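Local coordinates for protein biliverdin reductase (PDB 5B3T) that probably reduces biliverdin to bilirubin with NAD(P)H, as a cyanobacterial biliverdin reductase of the Gfo/Idh/MocA family, at residues H140-Q145 with L260-E265; S187-F192 with A224-N229. One frame throughout, in Å; residues are numbered along the deposited sequence.

Contact 1. Residues H140-Q145 with L260-E265; sequences HQAIRQ and LIFVGE
Phe262 pushes its ring from strand 258-263 into the hollow between Ala142 and Ile143 on the facing side of helix 137-146. The far end of the ring does the touching. CE1 meets CG1 of Ile143 at 3.4 Å, a close fit, while on the other flank CE2 lies 3.8 Å from CB of Ala142; CZ, at the tip, sits between the two and is 3.9 Å from each of those carbons. Ile143 runs slantwise past the ring. With its CG1 beside the backbone N (chi1 -64°), the longer branch is swung toward Phe262 and follows on past the ring, where Ile143 CD1 is 4.2 Å from both CE1 and CD1 of Phe262. The other branch, CG2, turns to Leu260, whose CD1 comes within 4.5 Å and also lies near the carbonyl O of Ile143, a looser fit than the one at the ring. Leu260 and Phe262, two residues apart, thus project from the same side of the strand with Ile143 reaching both. No hydrogen bond crosses; the match is chiefly one of shape between buried apolar groups. Ile278, from strand 274-278, touches Ala142, Leu260 and Phe262, while Phe251 and Leu253 of strand 248-255 add to the packing on Ile143. Replacing the Phe262 ring by an alanine is likely to leave a gap between helix and strand and to take from Ala142 CB and Ile143 CG1 their shared partner. The two short axes run nearly antiparallel, at 170°, and approach to 10.3 Å, a spacing filled mainly by side chains. This is a helix laid on one face of a mixed beta-sheet, the alpha/beta layering of the C-terminal domain in the Gfo/Idh/MocA family.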
loop_
_atom_site.group_PDB
_atom_site.type_symbol
_atom_site.label_atom_id
_atom_site.label_comp_id
_atom_site.label_asym_id
_atom_site.label_seq_id
_atom_site.Cartn_x
_atom_site.Cartn_y
_atom_site.Cartn_z
ATOM N N HIS A 140 1.503 -1.231 11.765
ATOM C CA HIS A 140 0.485 -0.183 11.816
ATOM C C HIS A 140 -0.584 -0.493 12.855
ATOM O O HIS A 140 -1.009 0.396 13.602
ATOM C CB HIS A 140 -0.171 0.015 10.452
ATOM C CG HIS A 140 -1.353 0.934 10.496
ATOM N ND1 HIS A 140 -1.227 2.305 10.555
ATOM C CD2 HIS A 140 -2.682 0.676 10.540
ATOM C CE1 HIS A 140 -2.428 2.853 10.608
ATOM N NE2 HIS A 140 -3.328 1.887 10.600
ATOM N N GLN A 141 -1.047 -1.743 12.906
ATOM C CA GLN A 141 -2.049 -2.104 13.903
ATOM C C GLN A 141 -1.472 -2.044 15.311
ATOM O O GLN A 141 -2.169 -1.661 16.257
ATOM C CB GLN A 141 -2.613 -3.493 13.607
ATOM C CG GLN A 141 -3.400 -3.584 12.305
ATOM C CD GLN A 141 -4.614 -2.662 12.265
ATOM O OE1 GLN A 141 -5.089 -2.185 13.298
ATOM N NE2 GLN A 141 -5.124 -2.415 11.065
ATOM N N ALA A 142 -0.198 -2.414 15.468
ATOM C CA ALA A 142 0.446 -2.301 16.773
ATOM C C ALA A 142 0.539 -0.845 17.219
ATOM O O ALA A 142 0.354 -0.538 18.402
ATOM C CB ALA A 142 1.833 -2.944 16.730
ATOM N N ILE A 143 0.829 0.065 16.286
ATOM C CA ILE A 143 0.849 1.490 16.614
ATOM C C ILE A 143 -0.541 1.952 17.035
ATOM O O ILE A 143 -0.707 2.641 18.048
ATOM C CB ILE A 143 1.377 2.314 15.425
ATOM C CG1 ILE A 143 2.832 1.960 15.122
ATOM C CG2 ILE A 143 1.236 3.802 15.702
ATOM C CD1 ILE A 143 3.446 2.797 14.022
ATOM N N ARG A 144 -1.559 1.584 16.252
ATOM C CA ARG A 144 -2.935 1.943 16.588
ATOM C C ARG A 144 -3.313 1.449 17.979
ATOM O O ARG A 144 -3.928 2.183 18.761
ATOM C CB ARG A 144 -3.892 1.369 15.542
ATOM C CG ARG A 144 -4.377 2.366 14.505
ATOM C CD ARG A 144 -5.714 2.965 14.910
ATOM N NE ARG A 144 -6.297 3.769 13.842
ATOM C CZ ARG A 144 -6.154 5.086 13.733
ATOM N NH1 ARG A 144 -5.443 5.755 14.631
ATOM N NH2 ARG A 144 -6.720 5.733 12.725
ATOM N N GLN A 145 -2.940 0.211 18.309
ATOM C CA GLN A 145 -3.309 -0.381 19.589
ATOM C C GLN A 145 -2.589 0.250 20.774
ATOM O O GLN A 145 -2.973 -0.018 21.917
ATOM C CB GLN A 145 -3.027 -1.884 19.565
ATOM C CG GLN A 145 -4.087 -2.708 18.852
ATOM C CD GLN A 145 -3.627 -4.124 18.569
ATOM O OE1 GLN A 145 -2.808 -4.681 19.301
ATOM N NE2 GLN A 145 -4.157 -4.720 17.507
ATOM N N LEU A 260 6.943 5.275 21.278
ATOM C CA LEU A 260 6.852 4.011 20.561
ATOM C C LEU A 260 7.993 3.930 19.555
ATOM O O LEU A 260 8.167 4.839 18.738
ATOM C CB LEU A 260 5.505 3.879 19.844
ATOM C CG LEU A 260 4.241 3.864 20.706
ATOM C CD1 LEU A 260 2.996 3.959 19.835
ATOM C CD2 LEU A 260 4.203 2.608 21.559
ATOM N N ILE A 261 8.770 2.853 19.620
ATOM C CA ILE A 261 9.878 2.625 18.699
ATOM C C ILE A 261 9.641 1.307 17.990
ATOM O O ILE A 261 9.541 0.258 18.640
ATOM C CB ILE A 261 11.234 2.583 19.413
ATOM C CG1 ILE A 261 11.375 3.733 20.391
ATOM C CG2 ILE A 261 12.367 2.617 18.399
ATOM C CD1 ILE A 261 12.628 3.621 21.163
ATOM N N PHE A 262 9.585 1.351 16.664
ATOM C CA PHE A 262 9.533 0.145 15.853
ATOM C C PHE A 262 10.768 0.097 14.968
ATOM O O PHE A 262 10.995 1.003 14.160
ATOM C CB PHE A 262 8.246 0.086 15.029
ATOM C CG PHE A 262 7.012 -0.110 15.863
ATOM C CD1 PHE A 262 6.366 0.975 16.429
ATOM C CD2 PHE A 262 6.515 -1.382 16.105
ATOM C CE1 PHE A 262 5.238 0.800 17.210
ATOM C CE2 PHE A 262 5.387 -1.565 16.883
ATOM C CZ PHE A 262 4.746 -0.473 17.436
ATOM N N VAL A 263 11.579 -0.942 15.151
ATOM C CA VAL A 263 12.727 -1.229 14.303
ATOM C C VAL A 263 12.366 -2.465 13.495
ATOM O O VAL A 263 12.310 -3.576 14.037
ATOM C CB VAL A 263 14.008 -1.449 15.118
ATOM C CG1 VAL A 263 15.180 -1.756 14.193
ATOM C CG2 VAL A 263 14.303 -0.236 15.993
ATOM N N GLY A 264 12.115 -2.278 12.205
ATOM C CA GLY A 264 11.529 -3.357 11.430
ATOM C C GLY A 264 10.166 -3.687 12.002
ATOM O O GLY A 264 9.360 -2.798 12.299
ATOM N N GLU A 265 9.903 -4.980 12.184
ATOM C CA GLU A 265 8.677 -5.440 12.822
ATOM C C GLU A 265 8.831 -5.624 14.329
ATOM O O GLU A 265 8.045 -6.358 14.940
ATOM C CB GLU A 265 8.204 -6.747 12.178
ATOM C CG GLU A 265 7.715 -6.600 10.742
ATOM C CD GLU A 265 8.850 -6.479 9.740
ATOM O OE1 GLU A 265 10.013 -6.723 10.123
ATOM O OE2 GLU A 265 8.578 -6.141 8.568
#

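Contact 2. Residues S187-F192 with A224-N229; sequences SRISRF and AYLQFN
Ile189, in the last turn of helix 183-189, is directed at strand 217-228, and its two branches take different partners. From CB the side chain divides. CG2, lodged between the backbone N and the carbonyl carbon, meets CD1 of Leu226 at 3.7 Å, the two side chains running alongside one another and pointing opposite ways. CG1 lies anti to the backbone N (chi1 -156°) and comes to 4.3 Å from CZ of Phe228; CD1, the tip, continues beyond CG1 without a close partner on the strand. The backbone joins in as well: the carbonyl O of Ile189 lies 3.8 Å from CZ of Phe228, approaching the ring obliquely. On the strand, Leu226 also rests on Val202 of strand 199-210 and on Cys321 of helix 309-325.

Behind Ile189 the chain leaves the helix in a polar turn. Ser190 OG donates to Ser187 O at 3.1 Å, from above the carbonyl plane, and Arg191 grips Ser187 OG side-on with NE (2.8 Å) and NH2 (3.0 Å), the oxygen lying in the guanidinium plane. Arg191 also makes a cation-pi contact with Tyr105, an NADP(+)-binding residue. With Ile189 facing the sheet and the hydrogen bonds of Ser187, Ser190 and Arg191 behind it, this helix end belongs to the helix-on-sheet layer of the C-terminal alpha/beta domain, beside the cofactor site.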
loop_
_atom_site.group_PDB
_atom_site.type_symbol
_atom_site.label_atom_id
_atom_site.label_comp_id
_atom_site.label_asym_id
_atom_site.label_seq_id
_atom_site.Cartn_x
_atom_site.Cartn_y
_atom_site.Cartn_z
ATOM N N SER A 187 1.354 7.142 2.724
ATOM C CA SER A 187 0.135 6.422 3.073
ATOM C C SER A 187 0.186 5.938 4.515
ATOM O O SER A 187 -0.808 6.031 5.244
ATOM C CB SER A 187 -0.075 5.249 2.117
ATOM O OG SER A 187 -1.166 4.442 2.531
ATOM N N ARG A 188 1.343 5.434 4.947
ATOM C CA ARG A 188 1.486 4.960 6.320
ATOM C C ARG A 188 1.293 6.093 7.319
ATOM O O ARG A 188 0.579 5.943 8.317
ATOM C CB ARG A 188 2.857 4.307 6.507
ATOM C CG ARG A 188 3.034 2.990 5.766
ATOM C CD ARG A 188 2.730 1.797 6.668
ATOM N NE ARG A 188 1.376 1.842 7.216
ATOM C CZ ARG A 188 0.363 1.117 6.753
ATOM N NH1 ARG A 188 0.556 0.278 5.744
ATOM N NH2 ARG A 188 -0.839 1.219 7.305
ATOM N N ILE A 189 1.920 7.244 7.063
ATOM C CA ILE A 189 1.900 8.330 8.033
ATOM C C ILE A 189 0.549 9.038 8.079
ATOM O O ILE A 189 0.277 9.781 9.029
ATOM C CB ILE A 189 3.031 9.332 7.723
ATOM C CG1 ILE A 189 3.420 10.114 8.978
ATOM C CG2 ILE A 189 2.615 10.293 6.615
ATOM C CD1 ILE A 189 3.966 9.249 10.096
ATOM N N SER A 190 -0.314 8.817 7.090
ATOM C CA SER A 190 -1.550 9.577 6.952
ATOM C C SER A 190 -2.769 8.867 7.523
ATOM O O SER A 190 -3.867 9.428 7.482
ATOM C CB SER A 190 -1.808 9.897 5.477
ATOM O OG SER A 190 -2.258 8.745 4.785
ATOM N N ARG A 191 -2.612 7.653 8.050
ATOM C CA ARG A 191 -3.746 6.848 8.484
ATOM C C ARG A 191 -3.963 6.910 9.991
ATOM O O ARG A 191 -4.524 5.978 10.580
ATOM C CB ARG A 191 -3.575 5.409 8.006
ATOM C CG ARG A 191 -3.628 5.312 6.490
ATOM C CD ARG A 191 -3.180 3.964 5.965
ATOM N NE ARG A 191 -3.146 3.960 4.504
ATOM C CZ ARG A 191 -4.158 3.571 3.734
ATOM N NH1 ARG A 191 -5.287 3.149 4.285
ATOM N NH2 ARG A 191 -4.040 3.603 2.414
ATOM N N PHE A 192 -3.539 8.004 10.624
ATOM C CA PHE A 192 -3.871 8.300 12.014
ATOM C C PHE A 192 -4.606 9.636 12.140
ATOM O O PHE A 192 -4.559 10.266 13.206
ATOM C CB PHE A 192 -2.604 8.299 12.877
ATOM C CG PHE A 192 -1.733 7.078 12.695
ATOM C CD1 PHE A 192 -2.026 5.886 13.341
ATOM C CD2 PHE A 192 -0.619 7.131 11.872
ATOM C CE1 PHE A 192 -1.217 4.772 13.168
ATOM C CE2 PHE A 192 0.188 6.021 11.695
ATOM C CZ PHE A 192 -0.112 4.842 12.344
ATOM N N ALA A 224 10.209 14.128 3.369
ATOM C CA ALA A 224 9.028 14.953 3.577
ATOM C C ALA A 224 8.924 15.298 5.052
ATOM O O ALA A 224 8.993 14.410 5.908
ATOM C CB ALA A 224 7.755 14.242 3.102
ATOM N N TYR A 225 8.766 16.585 5.347
ATOM C CA TYR A 225 8.636 17.072 6.713
ATOM C C TYR A 225 7.248 17.677 6.869
ATOM O O TYR A 225 6.915 18.664 6.203
ATOM C CB TYR A 225 9.742 18.080 7.032
ATOM C CG TYR A 225 11.117 17.504 6.771
ATOM C CD1 TYR A 225 11.641 16.510 7.589
ATOM C CD2 TYR A 225 11.879 17.932 5.692
ATOM C CE1 TYR A 225 12.891 15.968 7.347
ATOM C CE2 TYR A 225 13.133 17.397 5.443
ATOM C CZ TYR A 225 13.633 16.416 6.275
ATOM O OH TYR A 225 14.877 15.880 6.034
ATOM N N LEU A 226 6.439 17.071 7.734
ATOM C CA LEU A 226 5.011 17.341 7.809
ATOM C C LEU A 226 4.658 17.982 9.143
ATOM O O LEU A 226 5.204 17.612 10.187
ATOM C CB LEU A 226 4.197 16.055 7.644
ATOM C CG LEU A 226 4.497 15.145 6.452
ATOM C CD1 LEU A 226 3.636 13.896 6.521
ATOM C CD2 LEU A 226 4.273 15.872 5.139
ATOM N N GLN A 227 3.730 18.932 9.099
ATOM C CA GLN A 227 3.134 19.502 10.298
ATOM C C GLN A 227 1.645 19.200 10.286
ATOM O O GLN A 227 0.940 19.559 9.335
ATOM C CB GLN A 227 3.397 21.006 10.390
ATOM C CG GLN A 227 4.874 21.338 10.491
ATOM C CD GLN A 227 5.137 22.814 10.690
ATOM O OE1 GLN A 227 6.010 23.391 10.044
ATOM N NE2 GLN A 227 4.384 23.433 11.589
ATOM N N PHE A 228 1.177 18.528 11.330
ATOM C CA PHE A 228 -0.224 18.165 11.467
ATOM C C PHE A 228 -0.971 19.222 12.266
ATOM O O PHE A 228 -0.378 20.075 12.932
ATOM C CB PHE A 228 -0.376 16.804 12.144
ATOM C CG PHE A 228 0.069 15.653 11.296
ATOM C CD1 PHE A 228 1.417 15.427 11.068
ATOM C CD2 PHE A 228 -0.856 14.788 10.735
ATOM C CE1 PHE A 228 1.837 14.366 10.292
ATOM C CE2 PHE A 228 -0.443 13.719 9.956
ATOM C CZ PHE A 228 0.908 13.510 9.736
ATOM N N ASN A 229 -2.298 19.143 12.198
ATOM C CA ASN A 229 -3.122 20.197 12.770
ATOM C C ASN A 229 -3.115 20.173 14.286
ATOM O O ASN A 229 -3.207 21.230 14.920
ATOM C CB ASN A 229 -4.547 20.083 12.249
ATOM C CG ASN A 229 -4.764 20.929 11.038
ATOM O OD1 ASN A 229 -4.436 22.109 11.058
ATOM N ND2 ASN A 229 -5.297 20.341 9.972
#

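Overall arrangement
The two contacts, with centres 15 Å apart, lie in the C-terminal alpha/beta domain and rest on the same mixed eight-stranded sheet. Contact 1 uses strand 258-263, contact 2 strand 217-228 nearer the other edge, with strands 233-241, 153-163 and 248-255 between them. Along the chain the order is 140-145, 187-192, 224-229 and 260-265, so both segments of contact 2 fall between those of contact 1. Their first segments touch: the His140 ring meets Arg188 and Phe192, and Arg144 packs beside Arg191 and Phe192. Helix 137-146 thus packs against helix 183-189 and the turn after it, where Arg191 reaches the NADP(+)-binding residue Tyr105, so this side of the domain lies toward the cofactor site.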